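Local coordinates for hexapeptide transferase family protein (Anaplasma phagocytophilum, PDB 3IXC) that binds magnesium ions and may be a transferase, built as a trimeric left-handed beta-helix of the hexapeptide-repeat family related to gamma-carbonic anhydrases, at residues S38-I42 / S187-L191; R47-V52 / T64-D69; N57-W61 / Y183-R188; I98-I104 / L115-V121; E134-A140 / V151-W157. One frame throughout, in Å; residues are numbered along the deposited sequence. Where two conformers were deposited one is given.

In the fold
Contacts 2, 4 and 5 join successive turns of a parallel beta-helix, whereas contacts 1 and 3 lay the last turns of helix 170-188 and the C-terminal tail on one face of it. Contact 2 is the most buried, held by backbone bonds, branched aliphatic side chains and an arginine-aspartate salt bridge. Contacts 4 and 5, about 10 Å apart between centres, belong to the sheet of strands 41-42 and 59-60, and add asparagine, serine and glutamate bonds at the corners. Contacts 1 and 3 share Ser-187 and Arg-188 and rely mainly on aromatic packing. Contacts 1, 2 and 3 meet neighbouring subunits; 4 and 5 do not. Contact 5 lies about 28 Å from contact 1, centre to centre.

Contact 1 (S38-I42 / S187-L191)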
# COMPACT_ATOMS: atom_id res chain seq x y z
N SER A 38 -23.21 13.57 5.72
CA SER A 38 -23.26 14.24 4.42
C SER A 38 -22.12 15.23 4.19
O SER A 38 -21.83 15.60 3.04
CB SER A 38 -24.62 14.93 4.23
OG SER A 38 -24.75 16.01 5.14
N THR A 39 -21.46 15.66 5.26
CA THR A 39 -20.36 16.63 5.16
C THR A 39 -19.00 15.95 5.01
O THR A 39 -17.98 16.62 4.83
CB THR A 39 -20.31 17.59 6.36
OG1 THR A 39 -20.01 16.86 7.56
CG2 THR A 39 -21.64 18.34 6.53
N ALA A 40 -18.99 14.62 5.10
CA ALA A 40 -17.74 13.88 4.91
C ALA A 40 -17.38 13.81 3.43
O ALA A 40 -18.26 13.68 2.57
CB ALA A 40 -17.84 12.47 5.51
N PHE A 41 -16.09 13.92 3.13
CA PHE A 41 -15.59 13.68 1.79
C PHE A 41 -15.20 12.21 1.64
O PHE A 41 -14.42 11.69 2.44
CB PHE A 41 -14.38 14.56 1.47
CG PHE A 41 -13.66 14.17 0.21
CD1 PHE A 41 -14.26 14.34 -1.04
CD2 PHE A 41 -12.38 13.61 0.26
CE1 PHE A 41 -13.59 13.97 -2.22
CE2 PHE A 41 -11.71 13.25 -0.90
CZ PHE A 41 -12.31 13.43 -2.14
N ILE A 42 -15.77 11.55 0.64
CA ILE A 42 -15.40 10.18 0.31
C ILE A 42 -14.92 10.13 -1.13
O ILE A 42 -15.70 10.39 -2.06
CB ILE A 42 -16.58 9.19 0.47
CG1 ILE A 42 -17.34 9.42 1.79
CG2 ILE A 42 -16.10 7.76 0.30
CD1 ILE A 42 -16.54 9.12 3.05
N SER A 187 -10.21 18.93 1.74
CA SER A 187 -11.29 18.10 1.22
C SER A 187 -12.48 18.91 0.69
O SER A 187 -13.22 18.42 -0.16
CB SER A 187 -11.75 17.09 2.27
OG SER A 187 -12.48 17.71 3.32
N ARG A 188 -12.65 20.15 1.18
CA ARG A 188 -13.77 20.96 0.72
C ARG A 188 -13.57 21.48 -0.70
O ARG A 188 -14.53 21.92 -1.34
CB ARG A 188 -14.07 22.08 1.72
CG ARG A 188 -14.93 21.57 2.86
CD ARG A 188 -14.86 22.44 4.09
NE ARG A 188 -15.61 21.83 5.18
CZ ARG A 188 -15.87 22.45 6.32
NH1 ARG A 188 -15.45 23.69 6.51
NH2 ARG A 188 -16.56 21.83 7.27
N GLY A 189 -12.34 21.39 -1.21
CA GLY A 189 -12.04 21.82 -2.57
C GLY A 189 -12.33 20.74 -3.60
O GLY A 189 -12.19 20.98 -4.81
N TYR A 190 -12.74 19.57 -3.12
CA TYR A 190 -13.17 18.48 -3.98
C TYR A 190 -14.70 18.54 -4.15
O TYR A 190 -15.17 18.78 -5.26
CB TYR A 190 -12.72 17.13 -3.41
CG TYR A 190 -11.23 16.86 -3.55
CD1 TYR A 190 -10.31 17.46 -2.69
CD2 TYR A 190 -10.74 16.01 -4.55
CE1 TYR A 190 -8.95 17.23 -2.82
CE2 TYR A 190 -9.38 15.77 -4.68
CZ TYR A 190 -8.49 16.38 -3.82
OH TYR A 190 -7.14 16.15 -3.94
N LEU A 191 -15.42 18.35 -3.04
CA LEU A 191 -16.89 18.20 -2.99
C LEU A 191 -17.67 19.14 -3.91
O LEU A 191 -17.88 20.31 -3.57
CB LEU A 191 -17.40 18.38 -1.55
CG LEU A 191 -16.97 17.39 -0.45
CD1 LEU A 191 -17.10 18.03 0.92
CD2 LEU A 191 -17.80 16.11 -0.53
OXT LEU A 191 -18.12 18.75 -4.99
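Phe-41 meets Tyr-190 through a close approach of its ring atom CE1 to the tyrosine CB, 3.5 Å. The two rings are inclined to each other by 39°, with centroids 5.0 Å apart, an oblique pairing that brings Phe-41 CZ near Tyr-190 CG and CD2. Leu-191 reaches the same ring at its edge, where CD2 lies 4.0 Å from Phe-41 CD1 and touches the carbonyl oxygen of Ala-40 as well. The start of the phenylalanine side chain is covered by Ser-187, CB to CB 3.7 Å. With CG trans to the backbone N (chi1 169°), Phe-41 directs its ring to the end of the helix, where it meets Ser-187, Tyr-190 and Leu-191.

Ser-187 turns its hydroxyl back to Ile-184 O of its own helix, and its methylene packs on the phenylalanine. On the strand side, Phe-41 is fixed by backbone hydrogen bonds to Ala-58 and Ile-60, and its ring also meets Trp-61. Tyr-190 points its hydroxyl out of the subunit, to Asp-69 OD2 of the second subunit. The arrangement is that of a C-terminal helix and tail packed on a flat face of a left-handed beta-helix, here at a trimer interface.

Contact 2 (R47-V52 / T64-D69); sequences RIIGDV and TVLRGD
Val-52 has CG1 anti to the backbone N (chi1 180°) and Leu-66 has CG anti to the carbonyl carbon (chi1 -52°); so placed, the two side chains cross at about a right angle with Val-52 CG1 4.1 Å from Leu-66 CD1. The second valine branch, CG2, rests against the carbonyl oxygen of Leu-66. On the other face of the sheet, Ile-49 has a chi2 of 103°, away from the staggered values, which turns CD1 toward Val-65 CG1 (4.0 Å) and Arg-67 CB (4.1 Å), both on one side of it.

Strands 47-49 and 65-68 run parallel, Arg-47 beside Val-65 through Ile-49 beside Arg-67, and their amides and carbonyls interlock from Arg-47 N to Thr-64 O through to Asp-51 N to Gly-68 O, 2.9 Å in the last. Gly-50, with positive phi, and Asp-51 turn the corner, and Gly-68 N still reaches Ile-49 O at 2.8 Å.

Arg-67 bends at chi3 and presents NH2 in its guanidinium plane to the syn lone pair of Asp-69 OD2, 2.9 Å. Asp-69 OD1 is hydrogen-bonded to NE2 of His-88, a magnesium ligand, and OD2 to Tyr-190 of the third subunit; Arg-67 NH1 bridges to Asp-83 of that subunit, whose Trp-61 makes a cation-pi contact with the arginine. The pair lies beside the metal site, at the subunit boundary.

In the beta-helix, strand 47-49 lies between strands 26-27 and 65-68, while Val-52 and Leu-66 turn inward together onto Ile-73 of strand 72-75.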
# COMPACT_ATOMS: atom_id res chain seq x y z
N ARG A 47 -13.50 2.41 -0.79
CA ARG A 47 -14.45 1.32 -0.57
C ARG A 47 -14.72 1.23 0.91
O ARG A 47 -13.79 1.07 1.71
CB ARG A 47 -13.94 -0.01 -1.16
CG ARG A 47 -13.90 -0.05 -2.70
CD ARG A 47 -15.30 -0.03 -3.31
NE ARG A 47 -15.30 -0.08 -4.78
CZ ARG A 47 -15.27 0.99 -5.58
NH1 ARG A 47 -15.22 2.22 -5.08
NH2 ARG A 47 -15.28 0.82 -6.90
N ILE A 48 -15.99 1.38 1.26
CA ILE A 48 -16.42 1.38 2.65
C ILE A 48 -17.48 0.30 2.78
O ILE A 48 -18.55 0.39 2.17
CB ILE A 48 -16.96 2.76 3.08
CG1 ILE A 48 -15.92 3.85 2.81
CG2 ILE A 48 -17.34 2.77 4.55
CD1 ILE A 48 -16.40 5.25 3.14
N ILE A 49 -17.17 -0.73 3.56
CA ILE A 49 -17.97 -1.95 3.57
C ILE A 49 -18.56 -2.23 4.94
O ILE A 49 -17.85 -2.24 5.95
CB ILE A 49 -17.13 -3.19 3.12
CG1 ILE A 49 -16.48 -2.97 1.75
CG2 ILE A 49 -17.99 -4.46 3.12
CD1 ILE A 49 -14.99 -2.64 1.81
N GLY A 50 -19.87 -2.49 4.97
CA GLY A 50 -20.52 -2.97 6.19
C GLY A 50 -20.67 -1.98 7.32
O GLY A 50 -21.15 -0.86 7.14
N ASP A 51 -20.26 -2.41 8.51
CA ASP A 51 -20.56 -1.68 9.74
C ASP A 51 -19.52 -0.59 9.97
O ASP A 51 -18.61 -0.75 10.77
CB ASP A 51 -20.61 -2.65 10.92
CG ASP A 51 -21.27 -2.06 12.15
OD1 ASP A 51 -21.64 -0.86 12.17
OD2 ASP A 51 -21.43 -2.83 13.12
N VAL A 52 -19.67 0.51 9.25
CA VAL A 52 -18.71 1.61 9.33
C VAL A 52 -19.49 2.91 9.49
O VAL A 52 -20.46 3.14 8.77
CB VAL A 52 -17.84 1.72 8.06
CG1 VAL A 52 -16.86 2.88 8.16
CG2 VAL A 52 -17.09 0.41 7.79
N THR A 64 -8.59 4.07 -0.40
CA THR A 64 -8.72 3.61 0.98
C THR A 64 -9.83 2.56 1.08
O THR A 64 -10.85 2.64 0.37
CB THR A 64 -8.89 4.81 1.95
OG1 THR A 64 -7.63 5.51 2.02
CG2 THR A 64 -9.28 4.37 3.36
N VAL A 65 -9.60 1.56 1.92
CA VAL A 65 -10.55 0.47 2.11
C VAL A 65 -10.86 0.40 3.60
O VAL A 65 -9.97 0.14 4.41
CB VAL A 65 -9.97 -0.88 1.63
CG1 VAL A 65 -10.99 -2.01 1.88
CG2 VAL A 65 -9.58 -0.82 0.16
N LEU A 66 -12.12 0.67 3.96
CA LEU A 66 -12.56 0.50 5.35
C LEU A 66 -13.51 -0.69 5.35
O LEU A 66 -14.68 -0.56 5.00
CB LEU A 66 -13.28 1.75 5.87
CG LEU A 66 -12.59 3.11 5.73
CD1 LEU A 66 -13.40 4.18 6.45
CD2 LEU A 66 -11.17 3.13 6.25
N ARG A 67 -12.98 -1.84 5.75
CA ARG A 67 -13.73 -3.10 5.61
C ARG A 67 -14.30 -3.54 6.95
O ARG A 67 -13.63 -4.20 7.75
CB ARG A 67 -12.86 -4.17 4.94
CG ARG A 67 -13.63 -5.47 4.63
CD ARG A 67 -13.10 -6.20 3.40
NE ARG A 67 -11.71 -6.65 3.49
CZ ARG A 67 -11.32 -7.78 4.09
NH1 ARG A 67 -10.03 -8.11 4.09
NH2 ARG A 67 -12.20 -8.58 4.68
N GLY A 68 -15.55 -3.15 7.19
CA GLY A 68 -16.23 -3.46 8.45
C GLY A 68 -17.15 -4.66 8.30
O GLY A 68 -18.34 -4.59 8.63
N ASP A 69 -16.60 -5.78 7.82
CA ASP A 69 -17.42 -6.97 7.64
C ASP A 69 -17.54 -7.78 8.94
O ASP A 69 -18.65 -8.04 9.42
CB ASP A 69 -16.99 -7.81 6.41
CG ASP A 69 -15.48 -7.98 6.27
OD1 ASP A 69 -14.75 -7.80 7.26
OD2 ASP A 69 -15.04 -8.33 5.15

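Contact 3 (N57-W61 / Y183-R188); sequences NASIW and YIALSR
The aromatic part of the contact is Trp-61 against Tyr-183, an offset edge-to-face pair with planes at 85° and 5.2 Å between the centroid of the indole five-membered ring and that of the phenol. Tyr-183 leads with the CD1-CE1 edge: CD1 comes within 3.5 Å of Trp-61 NE1, and CE1 stands above the indole face, toward its rim. Leu-186 closes the far end of the indole at CH2.

Van der Waals contacts continue along the segment, where Ser-59 CB abuts Ser-187 CB at 3.7 Å. Ile-184 places CG1 3.6 Å from the backbone oxygen of Asn-57 and CG2 against that residue's CB.

Of the polar interactions, one direct bond joins the segments: Arg-188, extended from CG to NE (chi3 -175°) in one of its two conformers, carries NH2 to Asn-57 OD1 at 2.8 Å. The oxygen lies in the guanidinium plane, yet the donor stands above the amide plane, well off a lone pair, and the two flat groups are turned 76° apart. A water accepts from both Asn-57 ND2 and Arg-188 NH2, while Ile-184 CG2 sits over the guanidinium centre. Within the strand segment, Trp-61 NE1 makes a weak bond to Ser-59 OG.

Tyr-183 OH bonds Arg-67 of the second subunit, and a bound magnesium ion is about 4 Å from the tyrosine side chain. Strand 59-60, flanked by strands 41-42 and 80-81, is covered by helix 170-188, whose Ile-184 continues onto Phe-101.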
# COMPACT_ATOMS: atom_id res chain seq x y z
N ASN A 57 -17.39 16.08 8.58
CA ASN A 57 -16.13 16.67 8.09
C ASN A 57 -14.95 15.72 7.99
O ASN A 57 -13.82 16.17 7.81
CB ASN A 57 -15.72 17.90 8.91
CG ASN A 57 -16.71 19.05 8.80
OD1 ASN A 57 -17.42 19.20 7.79
ND2 ASN A 57 -16.76 19.88 9.84
N ALA A 58 -15.19 14.41 8.13
CA ALA A 58 -14.13 13.43 7.88
C ALA A 58 -13.78 13.40 6.40
O ALA A 58 -14.56 13.87 5.56
CB ALA A 58 -14.54 12.05 8.36
N SER A 59 -12.62 12.86 6.07
CA SER A 59 -12.23 12.71 4.67
C SER A 59 -11.52 11.37 4.49
O SER A 59 -10.56 11.04 5.20
CB SER A 59 -11.38 13.89 4.16
OG SER A 59 -10.24 14.16 4.97
N ILE A 60 -12.06 10.59 3.56
CA ILE A 60 -11.59 9.23 3.28
C ILE A 60 -11.07 9.27 1.85
O ILE A 60 -11.83 9.53 0.91
CB ILE A 60 -12.74 8.21 3.45
CG1 ILE A 60 -13.44 8.38 4.81
CG2 ILE A 60 -12.24 6.79 3.22
CD1 ILE A 60 -12.54 8.15 6.05
N TRP A 61 -9.77 9.02 1.69
CA TRP A 61 -9.05 9.37 0.45
C TRP A 61 -8.97 8.23 -0.58
O TRP A 61 -9.57 7.17 -0.41
CB TRP A 61 -7.70 10.01 0.81
CG TRP A 61 -7.97 11.34 1.48
CD1 TRP A 61 -8.22 11.56 2.82
CD2 TRP A 61 -8.12 12.60 0.83
NE1 TRP A 61 -8.50 12.90 3.03
CE2 TRP A 61 -8.44 13.56 1.83
CE3 TRP A 61 -8.01 13.02 -0.50
CZ2 TRP A 61 -8.65 14.91 1.54
CZ3 TRP A 61 -8.21 14.37 -0.79
CH2 TRP A 61 -8.53 15.30 0.23
N TYR A 183 -6.79 19.29 6.55
CA TYR A 183 -7.41 18.26 5.73
C TYR A 183 -8.90 18.49 5.51
O TYR A 183 -9.42 18.19 4.43
CB TYR A 183 -7.11 16.84 6.27
CG TYR A 183 -6.08 16.17 5.40
CD1 TYR A 183 -6.47 15.44 4.27
CD2 TYR A 183 -4.71 16.32 5.65
CE1 TYR A 183 -5.52 14.86 3.43
CE2 TYR A 183 -3.76 15.75 4.81
CZ TYR A 183 -4.18 15.02 3.71
OH TYR A 183 -3.26 14.44 2.88
N ILE A 184 -9.57 19.03 6.52
CA ILE A 184 -10.98 19.42 6.33
C ILE A 184 -11.04 20.46 5.21
O ILE A 184 -11.83 20.31 4.27
CB ILE A 184 -11.63 19.96 7.63
CG1 ILE A 184 -11.65 18.87 8.71
CG2 ILE A 184 -13.06 20.48 7.34
CD1 ILE A 184 -12.00 19.39 10.13
N ALA A 185 -10.19 21.48 5.29
CA ALA A 185 -10.17 22.54 4.28
C ALA A 185 -9.82 22.00 2.89
O ALA A 185 -10.48 22.34 1.90
CB ALA A 185 -9.21 23.65 4.68
N LEU A 186 -8.80 21.14 2.85
CA LEU A 186 -8.36 20.50 1.60
C LEU A 186 -9.50 19.73 0.94
O LEU A 186 -9.74 19.85 -0.27
CB LEU A 186 -7.17 19.57 1.87
CG LEU A 186 -6.48 18.92 0.66
CD1 LEU A 186 -5.88 19.98 -0.28
CD2 LEU A 186 -5.41 17.95 1.10
N SER A 187 -10.21 18.93 1.74
CA SER A 187 -11.29 18.10 1.22
C SER A 187 -12.48 18.91 0.69
O SER A 187 -13.22 18.42 -0.16
CB SER A 187 -11.75 17.09 2.27
OG SER A 187 -12.48 17.71 3.32
N ARG A 188 -12.65 20.15 1.18
CA ARG A 188 -13.77 20.96 0.72
C ARG A 188 -13.57 21.48 -0.70
O ARG A 188 -14.53 21.92 -1.34
CB ARG A 188 -14.07 22.08 1.72
CG ARG A 188 -14.93 21.57 2.86
CD ARG A 188 -14.86 22.44 4.09
NE ARG A 188 -15.61 21.83 5.18
CZ ARG A 188 -15.87 22.45 6.32
NH1 ARG A 188 -15.45 23.69 6.51
NH2 ARG A 188 -16.56 21.83 7.27
O HOH W 1 -18.10 22.50 9.74

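Contact 4 (I98-I104 / L115-V121)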
# COMPACT_ATOMS: atom_id res chain seq x y z
N ILE A 98 -11.78 5.09 15.88
CA ILE A 98 -10.91 6.21 15.55
C ILE A 98 -11.63 7.48 15.96
O ILE A 98 -12.79 7.71 15.57
CB ILE A 98 -10.57 6.23 14.04
CG1 ILE A 98 -9.86 4.91 13.66
CG2 ILE A 98 -9.68 7.43 13.70
CD1 ILE A 98 -9.83 4.61 12.16
N GLY A 99 -10.96 8.28 16.79
CA GLY A 99 -11.57 9.47 17.38
C GLY A 99 -11.68 10.65 16.43
O GLY A 99 -11.65 10.47 15.20
N LYS A 100 -11.80 11.84 17.01
CA LYS A 100 -12.00 13.08 16.27
C LYS A 100 -10.68 13.73 15.92
O LYS A 100 -9.72 13.66 16.69
CB LYS A 100 -12.82 14.06 17.12
CG LYS A 100 -14.15 13.54 17.58
CD LYS A 100 -14.83 14.62 18.41
CE LYS A 100 -16.06 14.12 19.12
NZ LYS A 100 -16.62 15.17 20.01
N PHE A 101 -10.63 14.40 14.77
CA PHE A 101 -9.45 15.18 14.36
C PHE A 101 -8.17 14.36 14.35
O PHE A 101 -7.10 14.84 14.73
CB PHE A 101 -9.35 16.46 15.21
CG PHE A 101 -10.60 17.28 15.19
CD1 PHE A 101 -10.98 17.96 14.03
CD2 PHE A 101 -11.41 17.35 16.31
CE1 PHE A 101 -12.17 18.71 14.00
CE2 PHE A 101 -12.59 18.09 16.29
CZ PHE A 101 -12.97 18.77 15.13
N VAL A 102 -8.31 13.11 13.92
CA VAL A 102 -7.19 12.17 13.79
C VAL A 102 -6.63 12.28 12.37
O VAL A 102 -7.39 12.48 11.41
CB VAL A 102 -7.65 10.72 14.07
CG1 VAL A 102 -6.58 9.70 13.65
CG2 VAL A 102 -7.98 10.53 15.55
N THR A 103 -5.31 12.18 12.25
CA THR A 103 -4.65 12.13 10.95
C THR A 103 -4.04 10.75 10.77
O THR A 103 -3.22 10.32 11.60
CB THR A 103 -3.55 13.21 10.83
OG1 THR A 103 -4.15 14.52 10.82
CG2 THR A 103 -2.74 13.04 9.52
N ILE A 104 -4.48 10.05 9.72
CA ILE A 104 -3.87 8.78 9.34
C ILE A 104 -3.23 8.95 7.96
O ILE A 104 -3.91 9.24 6.98
CB ILE A 104 -4.88 7.61 9.36
CG1 ILE A 104 -5.37 7.38 10.80
CG2 ILE A 104 -4.24 6.31 8.80
CD1 ILE A 104 -6.82 6.96 10.90
N LEU A 115 -7.79 4.68 18.42
CA LEU A 115 -7.00 5.91 18.26
C LEU A 115 -7.77 7.08 18.85
O LEU A 115 -8.87 7.40 18.40
CB LEU A 115 -6.68 6.16 16.77
CG LEU A 115 -6.14 4.98 15.94
CD1 LEU A 115 -5.88 5.43 14.52
CD2 LEU A 115 -4.86 4.37 16.55
N GLY A 116 -7.19 7.70 19.87
CA GLY A 116 -7.86 8.80 20.56
C GLY A 116 -7.89 10.06 19.73
O GLY A 116 -7.22 10.16 18.69
N ASN A 117 -8.68 11.04 20.17
CA ASN A 117 -8.75 12.32 19.45
C ASN A 117 -7.36 12.90 19.24
O ASN A 117 -6.51 12.82 20.12
CB ASN A 117 -9.59 13.34 20.22
CG ASN A 117 -10.99 12.86 20.52
OD1 ASN A 117 -11.52 11.97 19.85
ND2 ASN A 117 -11.60 13.46 21.54
N ASN A 118 -7.16 13.48 18.06
CA ASN A 118 -5.89 14.14 17.72
C ASN A 118 -4.69 13.20 17.64
O ASN A 118 -3.55 13.68 17.63
CB ASN A 118 -5.55 15.28 18.69
CG ASN A 118 -6.29 16.59 18.41
OD1 ASN A 118 -6.51 17.37 19.34
ND2 ASN A 118 -6.63 16.86 17.15
N ALA A 119 -4.92 11.89 17.60
CA ALA A 119 -3.83 10.94 17.29
C ALA A 119 -3.33 11.19 15.87
O ALA A 119 -4.09 11.62 14.99
CB ALA A 119 -4.31 9.50 17.43
N PHE A 120 -2.04 10.93 15.65
CA PHE A 120 -1.41 11.18 14.35
C PHE A 120 -0.61 9.95 14.00
O PHE A 120 0.34 9.59 14.71
CB PHE A 120 -0.51 12.42 14.43
CG PHE A 120 0.04 12.90 13.11
CD1 PHE A 120 -0.43 14.09 12.55
CD2 PHE A 120 1.02 12.18 12.43
CE1 PHE A 120 0.07 14.56 11.33
CE2 PHE A 120 1.53 12.64 11.19
CZ PHE A 120 1.06 13.83 10.65
N VAL A 121 -1.01 9.28 12.92
CA VAL A 121 -0.33 8.06 12.48
C VAL A 121 0.44 8.37 11.22
O VAL A 121 -0.15 8.65 10.17
CB VAL A 121 -1.34 6.91 12.23
CG1 VAL A 121 -0.60 5.64 11.78
CG2 VAL A 121 -2.16 6.62 13.46
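Thr-103 O is held by two neighbours of the next coil: Val-121 N donates to it at 2.8 Å in a nearly straight bond (175°), and Phe-120 CA approaches it with a CA-H...O contact. The threonine side chain lies beside that of Phe-120, pointing the same way, and sets CG2 over one face of the ring, 4.1 Å from its centroid. Thr-103 OG1 is bonded elsewhere, to Ser-179 of helix 170-188 and to Asn-80.

Such parallel stacking of matching corners and short strands, with aliphatic side chains inside, is the repeating element of the left-handed beta-helix. At this corner two asparagines supply bonds that the strands do not. Asn-117 OD1 accepts from Lys-100 N at 2.9 Å, the donor standing above the amide plane. Asn-118, at the turn from Gly-116 to Ala-119, gives its backbone N to Lys-100 O at 2.9 Å and its ND2 to Phe-101 O at 3.2 Å; the same ND2 also reaches Gln-177 of the helix.

Inside, Leu-115 keeps CG beside its backbone N (chi1 -48°), which brings CD1 to both Ile-98 CG1, 4.1 Å away, and Ile-104 CD1, at 4.0 Å. Val-102 CG2 presses against the carbonyl oxygen of Gly-116, 3.3 Å from it.

Contact 5 (E134-A140 / V151-W157)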
# COMPACT_ATOMS: atom_id res chain seq x y z
N GLU A 134 -3.43 6.94 22.77
CA GLU A 134 -4.20 7.87 23.58
C GLU A 134 -4.36 9.20 22.84
O GLU A 134 -3.70 9.45 21.83
CB GLU A 134 -3.52 8.09 24.94
CG GLU A 134 -3.49 6.81 25.78
CD GLU A 134 -3.00 7.05 27.19
OE1 GLU A 134 -2.41 8.13 27.46
OE2 GLU A 134 -3.21 6.15 28.04
N GLU A 135 -5.28 10.03 23.33
CA GLU A 135 -5.50 11.35 22.74
C GLU A 135 -4.17 12.08 22.57
O GLU A 135 -3.33 12.07 23.46
CB GLU A 135 -6.46 12.15 23.65
CG GLU A 135 -6.61 13.63 23.31
CD GLU A 135 -5.46 14.50 23.81
OE1 GLU A 135 -4.96 14.27 24.94
OE2 GLU A 135 -5.05 15.42 23.07
N GLY A 136 -3.97 12.71 21.42
CA GLY A 136 -2.82 13.60 21.23
C GLY A 136 -1.47 12.92 21.31
O GLY A 136 -0.52 13.46 21.89
N SER A 137 -1.38 11.73 20.71
CA SER A 137 -0.14 10.96 20.62
C SER A 137 0.22 10.77 19.15
O SER A 137 -0.60 11.00 18.26
CB SER A 137 -0.29 9.61 21.32
OG SER A 137 -1.30 8.81 20.70
N MET A 138 1.46 10.35 18.88
CA MET A 138 1.93 10.25 17.50
C MET A 138 2.82 9.05 17.24
O MET A 138 3.60 8.65 18.10
CB MET A 138 2.68 11.54 17.11
CG MET A 138 3.12 11.55 15.65
SD MET A 138 3.51 13.19 15.02
CE MET A 138 4.93 13.58 15.94
N LEU A 139 2.66 8.50 16.04
CA LEU A 139 3.51 7.44 15.54
C LEU A 139 4.27 8.00 14.33
O LEU A 139 3.66 8.58 13.43
CB LEU A 139 2.62 6.26 15.13
CG LEU A 139 3.20 4.86 14.98
CD1 LEU A 139 3.87 4.41 16.26
CD2 LEU A 139 2.08 3.91 14.57
N ALA A 140 5.59 7.83 14.33
CA ALA A 140 6.41 8.27 13.19
C ALA A 140 6.06 7.49 11.94
O ALA A 140 5.57 6.35 12.03
CB ALA A 140 7.88 8.08 13.50
N VAL A 151 0.35 3.87 23.26
CA VAL A 151 1.09 5.13 23.08
C VAL A 151 0.36 6.17 23.93
O VAL A 151 -0.81 6.46 23.71
CB VAL A 151 1.12 5.57 21.60
CG1 VAL A 151 1.97 6.83 21.42
CG2 VAL A 151 1.66 4.44 20.69
N LYS A 152 1.06 6.73 24.92
CA LYS A 152 0.41 7.67 25.84
C LYS A 152 0.37 9.08 25.27
O LYS A 152 1.16 9.43 24.38
CB LYS A 152 1.10 7.66 27.21
CG LYS A 152 0.95 6.34 27.95
CD LYS A 152 1.66 6.39 29.29
CE LYS A 152 1.51 5.07 30.03
NZ LYS A 152 2.31 5.03 31.29
N SER A 153 -0.57 9.88 25.77
CA SER A 153 -0.73 11.27 25.32
C SER A 153 0.58 12.04 25.37
O SER A 153 1.31 11.99 26.37
CB SER A 153 -1.79 11.98 26.17
OG SER A 153 -3.05 11.35 26.03
N GLY A 154 0.86 12.75 24.28
CA GLY A 154 2.05 13.57 24.18
C GLY A 154 3.29 12.83 23.73
O GLY A 154 4.31 13.45 23.43
N GLU A 155 3.21 11.50 23.67
CA GLU A 155 4.37 10.69 23.26
C GLU A 155 4.47 10.52 21.75
O GLU A 155 3.46 10.45 21.04
CB GLU A 155 4.34 9.30 23.90
CG GLU A 155 4.34 9.32 25.42
CD GLU A 155 4.40 7.93 26.05
OE1 GLU A 155 4.08 6.93 25.37
OE2 GLU A 155 4.75 7.85 27.25
N LEU A 156 5.72 10.44 21.29
CA LEU A 156 6.05 10.04 19.93
C LEU A 156 6.72 8.67 19.99
O LEU A 156 7.72 8.48 20.70
CB LEU A 156 6.99 11.07 19.27
CG LEU A 156 7.60 10.66 17.91
CD1 LEU A 156 6.53 10.41 16.84
CD2 LEU A 156 8.58 11.74 17.45
N TRP A 157 6.15 7.71 19.28
CA TRP A 157 6.75 6.38 19.14
C TRP A 157 7.22 6.22 17.70
O TRP A 157 6.70 6.87 16.78
CB TRP A 157 5.72 5.30 19.47
CG TRP A 157 5.49 5.07 20.95
CD1 TRP A 157 5.39 6.02 21.94
CD2 TRP A 157 5.27 3.80 21.58
NE1 TRP A 157 5.14 5.41 23.15
CE2 TRP A 157 5.07 4.05 22.96
CE3 TRP A 157 5.24 2.48 21.12
CZ2 TRP A 157 4.84 3.03 23.88
CZ3 TRP A 157 5.01 1.45 22.04
CH2 TRP A 157 4.81 1.74 23.40
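Met-138 and Leu-139 run parallel to Leu-156 and Trp-157, with Met-138 CA 4.8 Å from Leu-156 CA, and each segment makes a type II beta turn leading into its strand. This is one corner of the left-handed beta-helix, repeated from one coil to the next. Backbone bonds join the strands from Met-138 N to Glu-155 O through to Ala-140 N to Trp-157 O, and Gly-154 N meets Gly-136 O at the corner.

Glu-134 lies alongside Lys-152, but their charged ends do not touch; instead its OE1 accepts from Ser-153 N at 3.1 Å, on the anti side of the carboxylate. Ser-153 in turn donates its hydroxyl to Glu-135 O at 2.7 Å, in the carbonyl plane and on a lone pair. Ser-137 gives its own OG to Glu-134 O, and its CB packs on Val-151 CG1 at 3.6 Å.

Further along, the Met-138 chain starts out with CG pointing away from the backbone N (chi1 -176°), then bends at chi3 so that CE touches Leu-156 CD1 at 3.7 Å. Both side chains also reach Met-168 in the loop before helix 170-188. On the other face, Leu-139 CD1 rests 3.8 Å from Trp-157 CB, and both residues touch Leu-145 of strand 144-145.

Glu-155 OE1 is gripped from opposite faces of its carboxylate plane, by Lys-152 N at 3.1 Å and Trp-157 NE1 at 2.9 Å.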